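Local coordinates for protein oxidoreductase, iron/ascorbate family (Shewanella oneidensis, PDB 3ON7) that probably acts as an iron(II)- and 2-oxoglutarate-dependent oxygenase, of the kind that forms ethylene from 2-oxoglutarate and oxidises L-arginine, at residues Thr45-Gln48 and Ala49-Asn52; Phe59-Arg63 and Glu64-Gly68; Val259-Glu262 and Arg263-Ala266. All blocks are in the same frame, centred on the assembly; numbering follows the deposited sequence.

Contact 1. Residues Thr45-Gln48 and Ala49-Asn52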
loop_
_atom_site.group_PDB
_atom_site.type_symbol
_atom_site.label_atom_id
_atom_site.label_comp_id
_atom_site.label_asym_id
_atom_site.label_seq_id
_atom_site.Cartn_x
_atom_site.Cartn_y
_atom_site.Cartn_z
ATOM N N THR B 45 18.961 -17.366 22.277
ATOM C CA THR B 45 19.140 -16.788 23.595
ATOM C C THR B 45 18.950 -15.283 23.594
ATOM O O THR B 45 18.193 -14.767 24.401
ATOM C CB THR B 45 20.512 -17.170 24.210
ATOM O OG1 THR B 45 20.548 -18.588 24.421
ATOM C CG2 THR B 45 20.744 -16.469 25.547
ATOM N N GLU B 46 19.614 -14.565 22.701
ATOM C CA GLU B 46 19.565 -13.111 22.796
ATOM C C GLU B 46 18.269 -12.513 22.246
ATOM O O GLU B 46 17.869 -11.421 22.661
ATOM C CB GLU B 46 20.828 -12.439 22.229
ATOM C CG GLU B 46 21.154 -12.701 20.780
ATOM C CD GLU B 46 22.543 -12.201 20.385
ATOM O OE1 GLU B 46 23.332 -11.823 21.282
ATOM O OE2 GLU B 46 22.840 -12.174 19.169
ATOM N N TRP B 47 17.586 -13.235 21.359
ATOM C CA TRP B 47 16.296 -12.766 20.867
ATOM C C TRP B 47 15.203 -13.058 21.870
ATOM O O TRP B 47 14.307 -12.242 22.073
ATOM C CB TRP B 47 15.982 -13.355 19.487
ATOM C CG TRP B 47 16.699 -12.584 18.452
ATOM C CD1 TRP B 47 17.944 -12.814 17.974
ATOM C CD2 TRP B 47 16.232 -11.409 17.799
ATOM N NE1 TRP B 47 18.283 -11.864 17.049
ATOM C CE2 TRP B 47 17.239 -10.994 16.917
ATOM C CE3 TRP B 47 15.056 -10.675 17.864
ATOM C CZ2 TRP B 47 17.099 -9.886 16.104
ATOM C CZ3 TRP B 47 14.928 -9.563 17.061
ATOM C CH2 TRP B 47 15.939 -9.181 16.195
ATOM N N GLN B 48 15.279 -14.204 22.525
ATOM C CA GLN B 48 14.410 -14.445 23.671
ATOM C C GLN B 48 14.512 -13.295 24.674
ATOM O O GLN B 48 13.504 -12.762 25.154
ATOM C CB GLN B 48 14.754 -15.763 24.354
ATOM C CG GLN B 48 13.810 -16.131 25.488
ATOM C CD GLN B 48 12.376 -16.289 25.024
ATOM O OE1 GLN B 48 12.020 -17.293 24.433
ATOM N NE2 GLN B 48 11.550 -15.288 25.292
ATOM N N ALA B 49 15.740 -12.920 24.982
ATOM C CA ALA B 49 16.016 -11.755 25.835
ATOM C C ALA B 49 15.366 -10.472 25.309
ATOM O O ALA B 49 14.729 -9.729 26.050
ATOM C CB ALA B 49 17.532 -11.566 25.977
ATOM N N PHE B 50 15.541 -10.218 24.029
ATOM C CA PHE B 50 14.920 -9.056 23.381
ATOM C C PHE B 50 13.423 -8.995 23.619
ATOM O O PHE B 50 12.912 -7.954 23.994
ATOM C CB PHE B 50 15.199 -9.076 21.878
ATOM C CG PHE B 50 14.436 -8.051 21.107
ATOM C CD1 PHE B 50 14.859 -6.739 21.076
ATOM C CD2 PHE B 50 13.288 -8.400 20.415
ATOM C CE1 PHE B 50 14.157 -5.790 20.368
ATOM C CE2 PHE B 50 12.573 -7.453 19.709
ATOM C CZ PHE B 50 13.000 -6.151 19.689
ATOM N N PHE B 51 12.727 -10.109 23.400
ATOM C CA PHE B 51 11.258 -10.153 23.554
ATOM C C PHE B 51 10.821 -10.124 25.005
ATOM O O PHE B 51 9.677 -9.763 25.296
ATOM C CB PHE B 51 10.667 -11.409 22.914
ATOM C CG PHE B 51 10.767 -11.435 21.423
ATOM C CD1 PHE B 51 10.039 -10.559 20.661
ATOM C CD2 PHE B 51 11.587 -12.340 20.790
ATOM C CE1 PHE B 51 10.115 -10.598 19.290
ATOM C CE2 PHE B 51 11.690 -12.359 19.423
ATOM C CZ PHE B 51 10.959 -11.489 18.672
ATOM N N ASN B 52 11.727 -10.488 25.916
ATOM C CA ASN B 52 11.415 -10.498 27.347
ATOM C C ASN B 52 11.553 -9.136 28.048
ATOM O O ASN B 52 11.332 -9.064 29.254
ATOM C CB ASN B 52 12.243 -11.589 28.060
ATOM C CG ASN B 52 11.671 -12.971 27.855
ATOM O OD1 ASN B 52 10.588 -13.117 27.293
ATOM N ND2 ASN B 52 12.381 -14.000 28.325
#
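Trp47 and Phe50 meet in an edge-to-face contact within the last turns of helix 37-51, three residues apart along one continuous stretch. The six-membered ring of Trp47 turns its edge toward the face of Phe50. The centroids are 5.2 Å apart and the planes stand at 61°. The closest atoms of the two rings are Trp47 CE3 and Phe50 CD2, at 3.8 Å. Phe50 has CG anti to its backbone N (chi1 171°), which lays its side chain alongside that of Trp47, both pointing the same way. Phe51 comes to the tryptophan from another side: its CE2 lies near the indole plane, 4.1 Å from Trp47 CE3. Phe50 CD2 in turn sits over the centre of the Phe51 ring, so the three aromatics form one cluster. Trp47 and Phe51 face the main sheet of the double-stranded beta-helix fold expected for this family. Both pack on Ile154 of strand 151-157, and Phe51 also on Ile246 of strand 245-252. The backbone beneath is alpha-helical, with i to i+4 bonds from Ala49 N, Phe50 N and Phe51 N. The bond from Phe51 N to Trp47 O is 3.0 Å long. The one from Asn52 N to Gln48 O is more bent, 131° at the hydrogen. Gln48 folds at chi2, and its NE2 gives a weak bond of 3.1 Å to Asn52 OD1.

Contact 2. Residues Phe59-Arg63 and Glu64-Gly68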
loop_
_atom_site.group_PDB
_atom_site.type_symbol
_atom_site.label_atom_id
_atom_site.label_comp_id
_atom_site.label_asym_id
_atom_site.label_seq_id
_atom_site.Cartn_x
_atom_site.Cartn_y
_atom_site.Cartn_z
ATOM N N PHE B 59 11.464 -0.476 18.912
ATOM C CA PHE B 59 11.676 -0.907 17.537
ATOM C C PHE B 59 10.380 -1.220 16.792
ATOM O O PHE B 59 10.404 -1.980 15.830
ATOM C CB PHE B 59 12.643 -2.093 17.528
ATOM C CG PHE B 59 13.973 -1.764 18.128
ATOM C CD1 PHE B 59 14.169 -1.853 19.507
ATOM C CD2 PHE B 59 15.011 -1.308 17.341
ATOM C CE1 PHE B 59 15.381 -1.514 20.077
ATOM C CE2 PHE B 59 16.244 -0.978 17.914
ATOM C CZ PHE B 59 16.417 -1.076 19.278
HETATM N N MSE B 60 9.268 -0.608 17.217
HETATM C CA MSE B 60 7.971 -0.771 16.541
HETATM C C MSE B 60 8.215 -0.693 15.069
HETATM O O MSE B 60 8.903 0.208 14.609
HETATM C CB MSE B 60 6.979 0.360 16.877
HETATM C CG MSE B 60 6.328 0.315 18.259
HETATM SE SE MSE B 60 5.350 -1.320 18.597
HETATM C CE MSE B 60 4.361 -1.298 16.931
ATOM N N PHE B 61 7.619 -1.622 14.336
ATOM C CA PHE B 61 7.817 -1.697 12.892
ATOM C C PHE B 61 7.499 -0.395 12.187
ATOM O O PHE B 61 6.590 0.309 12.570
ATOM C CB PHE B 61 7.001 -2.830 12.269
ATOM C CG PHE B 61 5.504 -2.621 12.307
ATOM C CD1 PHE B 61 4.776 -2.969 13.412
ATOM C CD2 PHE B 61 4.842 -2.123 11.204
ATOM C CE1 PHE B 61 3.421 -2.803 13.451
ATOM C CE2 PHE B 61 3.482 -1.947 11.213
ATOM C CZ PHE B 61 2.759 -2.296 12.327
ATOM N N ASN B 62 8.284 -0.101 11.156
ATOM C CA ASN B 62 8.007 0.995 10.253
ATOM C C ASN B 62 6.758 0.676 9.436
ATOM O O ASN B 62 6.658 -0.386 8.827
ATOM C CB ASN B 62 9.193 1.255 9.322
ATOM C CG ASN B 62 10.452 1.579 10.076
ATOM O OD1 ASN B 62 10.403 2.286 11.094
ATOM N ND2 ASN B 62 11.598 1.045 9.606
ATOM N N ARG B 63 5.826 1.623 9.427
ATOM C CA ARG B 63 4.545 1.456 8.766
ATOM C C ARG B 63 4.686 1.372 7.265
ATOM O O ARG B 63 3.925 0.667 6.630
ATOM C CB ARG B 63 3.578 2.593 9.131
ATOM C CG ARG B 63 2.618 2.260 10.243
ATOM C CD ARG B 63 3.317 1.969 11.537
ATOM N NE ARG B 63 2.359 1.565 12.566
ATOM C CZ ARG B 63 2.677 0.951 13.708
ATOM N NH1 ARG B 63 3.953 0.647 13.998
ATOM N NH2 ARG B 63 1.705 0.635 14.565
ATOM N N GLU B 64 5.640 2.092 6.691
ATOM C CA GLU B 64 5.812 2.052 5.245
ATOM C C GLU B 64 6.313 0.716 4.754
ATOM O O GLU B 64 5.701 0.126 3.865
ATOM C CB GLU B 64 6.754 3.159 4.747
ATOM C CG GLU B 64 6.649 3.348 3.247
ATOM C CD GLU B 64 7.656 4.302 2.669
ATOM O OE1 GLU B 64 8.436 4.925 3.430
ATOM O OE2 GLU B 64 7.656 4.416 1.424
ATOM N N THR B 65 7.427 0.256 5.330
ATOM C CA THR B 65 8.160 -0.900 4.827
ATOM C C THR B 65 8.075 -2.175 5.697
ATOM O O THR B 65 8.648 -3.199 5.351
ATOM C CB THR B 65 9.635 -0.538 4.599
ATOM O OG1 THR B 65 10.207 -0.008 5.797
ATOM C CG2 THR B 65 9.749 0.525 3.516
ATOM N N HIS B 66 7.352 -2.121 6.808
ATOM C CA HIS B 66 7.100 -3.307 7.636
ATOM C C HIS B 66 8.358 -4.082 8.070
ATOM O O HIS B 66 8.350 -5.301 8.189
ATOM C CB HIS B 66 6.070 -4.202 6.942
ATOM C CG HIS B 66 4.727 -3.553 6.822
ATOM N ND1 HIS B 66 4.302 -2.937 5.664
ATOM C CD2 HIS B 66 3.735 -3.370 7.730
ATOM C CE1 HIS B 66 3.100 -2.416 5.858
ATOM N NE2 HIS B 66 2.739 -2.647 7.107
ATOM N N ASP B 67 9.434 -3.345 8.331
ATOM C CA ASP B 67 10.605 -3.886 8.986
ATOM C C ASP B 67 10.580 -3.475 10.458
ATOM O O ASP B 67 10.209 -2.339 10.789
ATOM C CB ASP B 67 11.907 -3.413 8.305
ATOM C CG ASP B 67 12.090 -1.879 8.293
ATOM O OD1 ASP B 67 11.163 -1.162 7.844
ATOM O OD2 ASP B 67 13.186 -1.390 8.691
ATOM N N GLY B 68 10.964 -4.396 11.343
ATOM C CA GLY B 68 11.038 -4.088 12.783
ATOM C C GLY B 68 10.175 -5.001 13.637
ATOM O O GLY B 68 9.881 -6.124 13.251
#
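Asn62 is joined to Asp67 by backbone and side chain, and this pairing closes the turn 62-67. In the backbone, Asn62 N bonds to Asp67 O at 3.0 Å, and His66 N bonds to Asn62 O at 2.8 Å. Among the side chains, Asn62 ND2 gives a hydrogen to Asp67 OD1 at 2.9 Å. It comes from above the carboxylate plane, while Thr65 OG1 reaches Asp67 OD1 from the opposite face, at an unusually short 2.5 Å. Asp67 OD2 accepts from the backbone N of Arg97. Among the rings, Phe61 CE2 is 3.8 Å from His66 CD2; the two meet rim to rim, with planes 19° apart. Arg63 O sits over one face of the imidazole. The guanidinium of Arg63 lies over the Phe61 ring, and its NH1 bonds in plane to Phe61 O at 3.0 Å. This irregular turn is a subunit contact of the tetramer: Glu64 makes a salt bridge to Lys149 of the second subunit, and His66 ND1 bonds to the C-terminal Leu280 of the fourth. The turn follows helix 37-51 and leads into strand 68-70, an outermost strand of the main sheet, where Gly68 pairs with His91 of strand 88-92.

Contact 3. Residues Val259-Glu262 and Arg263-Ala266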
loop_
_atom_site.group_PDB
_atom_site.type_symbol
_atom_site.label_atom_id
_atom_site.label_comp_id
_atom_site.label_asym_id
_atom_site.label_seq_id
_atom_site.Cartn_x
_atom_site.Cartn_y
_atom_site.Cartn_z
ATOM N N VAL B 259 11.552 -13.797 -14.265
ATOM C CA VAL B 259 10.488 -14.476 -14.983
ATOM C C VAL B 259 10.379 -15.873 -14.416
ATOM O O VAL B 259 11.384 -16.564 -14.309
ATOM C CB VAL B 259 10.781 -14.556 -16.498
ATOM C CG1 VAL B 259 9.720 -15.386 -17.203
ATOM C CG2 VAL B 259 10.868 -13.156 -17.099
ATOM N N LEU B 260 9.175 -16.278 -14.018
ATOM C CA LEU B 260 8.955 -17.599 -13.429
ATOM C C LEU B 260 8.492 -18.607 -14.466
ATOM O O LEU B 260 8.789 -19.785 -14.361
ATOM C CB LEU B 260 7.912 -17.520 -12.328
ATOM C CG LEU B 260 8.294 -16.741 -11.073
ATOM C CD1 LEU B 260 7.043 -16.470 -10.222
ATOM C CD2 LEU B 260 9.371 -17.478 -10.267
ATOM N N SER B 261 7.746 -18.120 -15.452
ATOM C CA SER B 261 7.096 -18.940 -16.447
ATOM C C SER B 261 6.625 -18.018 -17.570
ATOM O O SER B 261 6.881 -16.800 -17.532
ATOM C CB SER B 261 5.884 -19.665 -15.852
ATOM O OG SER B 261 4.798 -18.755 -15.638
ATOM N N GLU B 262 5.927 -18.598 -18.548
ATOM C CA GLU B 262 5.329 -17.843 -19.634
ATOM C C GLU B 262 4.240 -16.900 -19.125
ATOM O O GLU B 262 3.882 -15.959 -19.834
ATOM C CB GLU B 262 4.721 -18.777 -20.714
ATOM C CG GLU B 262 5.742 -19.669 -21.456
ATOM C CD GLU B 262 5.466 -19.853 -22.961
ATOM O OE1 GLU B 262 4.296 -19.723 -23.410
ATOM O OE2 GLU B 262 6.448 -20.138 -23.691
ATOM N N ARG B 263 3.725 -17.162 -17.921
ATOM C CA ARG B 263 2.555 -16.460 -17.371
ATOM C C ARG B 263 2.874 -15.398 -16.330
ATOM O O ARG B 263 2.137 -14.422 -16.214
ATOM C CB ARG B 263 1.575 -17.458 -16.741
ATOM C CG ARG B 263 0.876 -18.393 -17.727
ATOM C CD ARG B 263 0.050 -19.482 -16.998
ATOM N NE ARG B 263 -0.910 -18.920 -16.034
ATOM C CZ ARG B 263 -1.832 -19.624 -15.365
ATOM N NH1 ARG B 263 -1.952 -20.944 -15.547
ATOM N NH2 ARG B 263 -2.650 -19.000 -14.511
ATOM N N TYR B 264 3.955 -15.586 -15.576
ATOM C CA TYR B 264 4.287 -14.688 -14.487
ATOM C C TYR B 264 5.761 -14.344 -14.313
ATOM O O TYR B 264 6.641 -15.177 -14.489
ATOM C CB TYR B 264 3.859 -15.316 -13.153
ATOM C CG TYR B 264 2.407 -15.717 -13.006
ATOM C CD1 TYR B 264 1.439 -14.780 -12.653
ATOM C CD2 TYR B 264 2.016 -17.046 -13.129
ATOM C CE1 TYR B 264 0.109 -15.163 -12.462
ATOM C CE2 TYR B 264 0.707 -17.437 -12.932
ATOM C CZ TYR B 264 -0.248 -16.491 -12.601
ATOM O OH TYR B 264 -1.561 -16.867 -12.429
ATOM N N THR B 265 6.001 -13.110 -13.887
ATOM C CA THR B 265 7.200 -12.761 -13.139
ATOM C C THR B 265 6.867 -12.888 -11.644
ATOM O O THR B 265 5.703 -13.071 -11.266
ATOM C CB THR B 265 7.614 -11.322 -13.405
ATOM O OG1 THR B 265 6.529 -10.470 -13.044
ATOM C CG2 THR B 265 7.966 -11.113 -14.870
ATOM N N ALA B 266 7.870 -12.790 -10.783
ATOM C CA ALA B 266 7.613 -12.910 -9.336
ATOM C C ALA B 266 6.704 -11.749 -8.897
ATOM O O ALA B 266 5.759 -11.931 -8.118
ATOM C CB ALA B 266 8.908 -12.916 -8.550
#
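Ser261 turns its hydroxyl into the loop 259-266, where OG accepts hydrogens from two successive backbone groups. Arg263 N is 3.0 Å from Ser261 OG and Tyr264 N is 3.3 Å from it. The first of these makes an ST turn, with the bond coming from the backbone N two residues on. OG lies between the backbone N and the carbonyl carbon of its own residue (chi1 73°), which swings it over the turn. It is also hydrogen-bonded to Glu220 OE2, a partner in helix 216-221. With an alanine here, the N-H groups of Arg263 and Tyr264 would probably lose their shared acceptor, and Glu220 this partner.

The second half of the loop is tied back through Tyr264 O. It accepts from Leu260 N at 2.8 Å and from Ser261 N at 3.3 Å, both in its carbonyl plane. Leu260 sets its CB toward the second half of the loop. Its CD1 comes 3.7 Å from Ala266 CA and stays close to Thr265 O. Val259 and Thr265, joined by a single beta bridge, both set CB away from the other half of the loop, yet the CG2 methyls of Val259 and Thr265 approach to 4.2 Å at an angle. The Tyr264 ring leads away from the first half of the loop, and Arg263 bends at chi3 (54°) so that its NH2 makes a weak bond to Tyr264 OH. Arg263 NE forms a salt bridge to Asp85 of the fourth subunit.

The loop connects strand 245-252 to the C-terminal helix 266-277, with Thr265 as the N-cap of that helix. Leu260 and Ala266 rest on Met217 of helix 216-221, and Tyr264 meets Tyr269 of helix 266-277 edge-to-face.

From the N terminus, the three contacts follow in series; none nests in or crosses another. Contact 1 closes no loop; it lies along the C-terminal part of helix 37-51. Contact 2 closes the turn before strand 68-70. The two touch, Phe50 CE1 lying 4.0 Å from Phe59 CD1, so the helix packs against the first residue of 59-68. Both lie in the N-terminal family region. Contact 3 comes much later and closes the loop between strand 245-252 and helix 266-277. Its centre is about 40 Å from that of contact 1, across the centre of the chain, and about 29 Å from that of contact 2. Contacts 2 and 3 both reach the fourth subunit.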